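Oxidoreductase, NAD-binding/iron-sulfur cluster-binding protein (PDB 6ZXU) is a catabolic reductive dehalogenase that carries cobalamin and two iron-sulfur clusters and probably uses them to remove halogen from its organic substrates. Local coordinates at residues 569-574 with 698-703. Sequence-based numbering, arbitrary orientation.
Sequences KADVEK and VDRSGG
Asp571 and Arg700 meet in a two-pronged salt bridge that illustrates how one N-cap aspartate can both cap a helix and tie down a distant segment. Arg700 grips the carboxylate end-on: NH2 lies 2.8 Å from OD2 of Asp571, while NH1 reaches OD1 of Asp571 at 3.2 Å in a nearly straight bond that uses the syn lone pair. The two flat groups are only 27° apart. OD1 of Asp571 also accepts from Lys574 N at 3.1 Å, from above the carboxylate plane, and so caps helix 572-581; OD2 accepts a further hydrogen bond from Ala678 N. With CG anti to the backbone N (chi1 177°) and the chain straight beyond it, Glu573 brings OE1 to 2.8 Å from NH1 of Arg700. NH1 lies above this second carboxylate; Tyr680 OH hydrogen-bonds to OE1 of Glu573 and Lys577 forms a salt bridge with OE2. CG1 of Val698 rests 3.5 Å from OE1 of Glu573. Lys574 lays its aliphatic CG against NH2 of Arg700, while its NZ hydrogen-bonds to Asn552 O. A leucine in place of Arg700 would probably cost Asp571 its two-nitrogen partner and break the ionic bridge between the segments. The network joins helix 572-581, in the 4Fe-4S dicluster region where Lys569 salt-bridges cobalamin, to helix 700-709, with Phe317 of helix 317-323 touching both Glu573 and Val698.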
loop_
_atom_site.group_PDB
_atom_site.type_symbol
_atom_site.label_atom_id
_atom_site.label_comp_id
_atom_site.label_asym_id
_atom_site.label_seq_id
_atom_site.Cartn_x
_atom_site.Cartn_y
_atom_site.Cartn_z
ATOM N N LYS A 569 9.514 -19.697 10.632
ATOM C CA LYS A 569 8.744 -20.173 9.484
ATOM C C LYS A 569 7.318 -20.428 9.901
ATOM O O LYS A 569 7.030 -21.247 10.784
ATOM C CB LYS A 569 9.374 -21.439 8.821
ATOM C CG LYS A 569 8.797 -21.679 7.418
ATOM C CD LYS A 569 9.404 -20.646 6.469
ATOM C CE LYS A 569 8.541 -20.369 5.324
ATOM N NZ LYS A 569 9.125 -19.269 4.523
ATOM N N ALA A 570 6.404 -19.643 9.348
ATOM C CA ALA A 570 4.998 -19.848 9.494
ATOM C C ALA A 570 4.578 -21.031 8.634
ATOM O O ALA A 570 5.291 -21.443 7.719
ATOM C CB ALA A 570 4.223 -18.650 9.070
ATOM N N ASP A 571 3.399 -21.556 8.902
ATOM C CA ASP A 571 2.824 -22.671 8.084
ATOM C C ASP A 571 2.066 -22.084 6.900
ATOM O O ASP A 571 0.939 -21.636 7.028
ATOM C CB ASP A 571 1.914 -23.542 8.925
ATOM C CG ASP A 571 1.549 -24.848 8.235
ATOM O OD1 ASP A 571 1.207 -24.857 7.030
ATOM O OD2 ASP A 571 1.654 -25.930 8.915
ATOM N N VAL A 572 2.711 -22.076 5.750
ATOM C CA VAL A 572 2.189 -21.407 4.609
ATOM C C VAL A 572 1.002 -22.139 4.003
ATOM O O VAL A 572 0.159 -21.535 3.334
ATOM C CB VAL A 572 3.275 -21.081 3.562
ATOM C CG1 VAL A 572 4.352 -20.207 4.171
ATOM C CG2 VAL A 572 3.891 -22.336 2.972
ATOM N N GLU A 573 0.937 -23.446 4.212
ATOM C CA GLU A 573 -0.242 -24.199 3.764
ATOM C C GLU A 573 -1.491 -23.805 4.556
ATOM O O GLU A 573 -2.546 -23.567 3.949
ATOM C CB GLU A 573 0.011 -25.654 3.925
ATOM C CG GLU A 573 -1.195 -26.508 3.554
ATOM C CD GLU A 573 -0.864 -27.993 3.745
ATOM O OE1 GLU A 573 0.280 -28.377 4.187
ATOM O OE2 GLU A 573 -1.753 -28.805 3.440
ATOM N N LYS A 574 -1.385 -23.707 5.867
ATOM C CA LYS A 574 -2.524 -23.293 6.700
ATOM C C LYS A 574 -2.944 -21.852 6.417
ATOM O O LYS A 574 -4.152 -21.582 6.159
ATOM C CB LYS A 574 -2.235 -23.444 8.156
ATOM C CG LYS A 574 -2.104 -24.869 8.605
ATOM C CD LYS A 574 -2.395 -25.048 10.088
ATOM C CE LYS A 574 -1.293 -24.453 10.897
ATOM N NZ LYS A 574 -1.346 -24.809 12.348
ATOM N N VAL A 698 0.180 -31.193 -1.954
ATOM C CA VAL A 698 1.115 -30.728 -0.943
ATOM C C VAL A 698 1.431 -31.898 0.024
ATOM O O VAL A 698 0.534 -32.571 0.523
ATOM C CB VAL A 698 0.558 -29.509 -0.203
ATOM C CG1 VAL A 698 1.437 -29.165 0.976
ATOM C CG2 VAL A 698 0.620 -28.303 -1.095
ATOM N N ASP A 699 2.716 -32.139 0.314
ATOM C CA ASP A 699 3.094 -33.257 1.172
ATOM C C ASP A 699 3.143 -32.816 2.627
ATOM O O ASP A 699 4.208 -32.543 3.161
ATOM C CB ASP A 699 4.432 -33.818 0.693
ATOM C CG ASP A 699 4.921 -35.005 1.547
ATOM O OD1 ASP A 699 4.163 -35.464 2.441
ATOM O OD2 ASP A 699 6.110 -35.461 1.386
ATOM N N ARG A 700 2.019 -32.845 3.292
ATOM C CA ARG A 700 1.975 -32.275 4.636
ATOM C C ARG A 700 2.706 -33.133 5.610
ATOM O O ARG A 700 3.462 -32.615 6.446
ATOM C CB ARG A 700 0.530 -32.041 5.072
ATOM C CG ARG A 700 0.481 -31.328 6.397
ATOM C CD ARG A 700 -0.768 -30.507 6.567
ATOM N NE ARG A 700 -0.672 -29.804 7.846
ATOM C CZ ARG A 700 -0.183 -28.596 8.018
ATOM N NH1 ARG A 700 0.222 -27.871 6.987
ATOM N NH2 ARG A 700 -0.121 -28.128 9.236
ATOM N N SER A 701 2.537 -34.434 5.575
ATOM C CA SER A 701 3.288 -35.223 6.568
ATOM C C SER A 701 4.798 -35.030 6.376
ATOM O O SER A 701 5.565 -34.936 7.356
ATOM C CB SER A 701 2.890 -36.688 6.516
ATOM O OG SER A 701 3.083 -37.012 5.205
ATOM N N GLY A 702 5.250 -34.903 5.136
ATOM C CA GLY A 702 6.679 -34.660 4.891
ATOM C C GLY A 702 7.094 -33.266 5.405
ATOM O O GLY A 702 8.168 -33.109 5.934
ATOM N N GLY A 703 6.241 -32.245 5.214
ATOM C CA GLY A 703 6.544 -30.878 5.699
ATOM C C GLY A 703 6.577 -30.784 7.194
ATOM O O GLY A 703 7.383 -30.039 7.731
#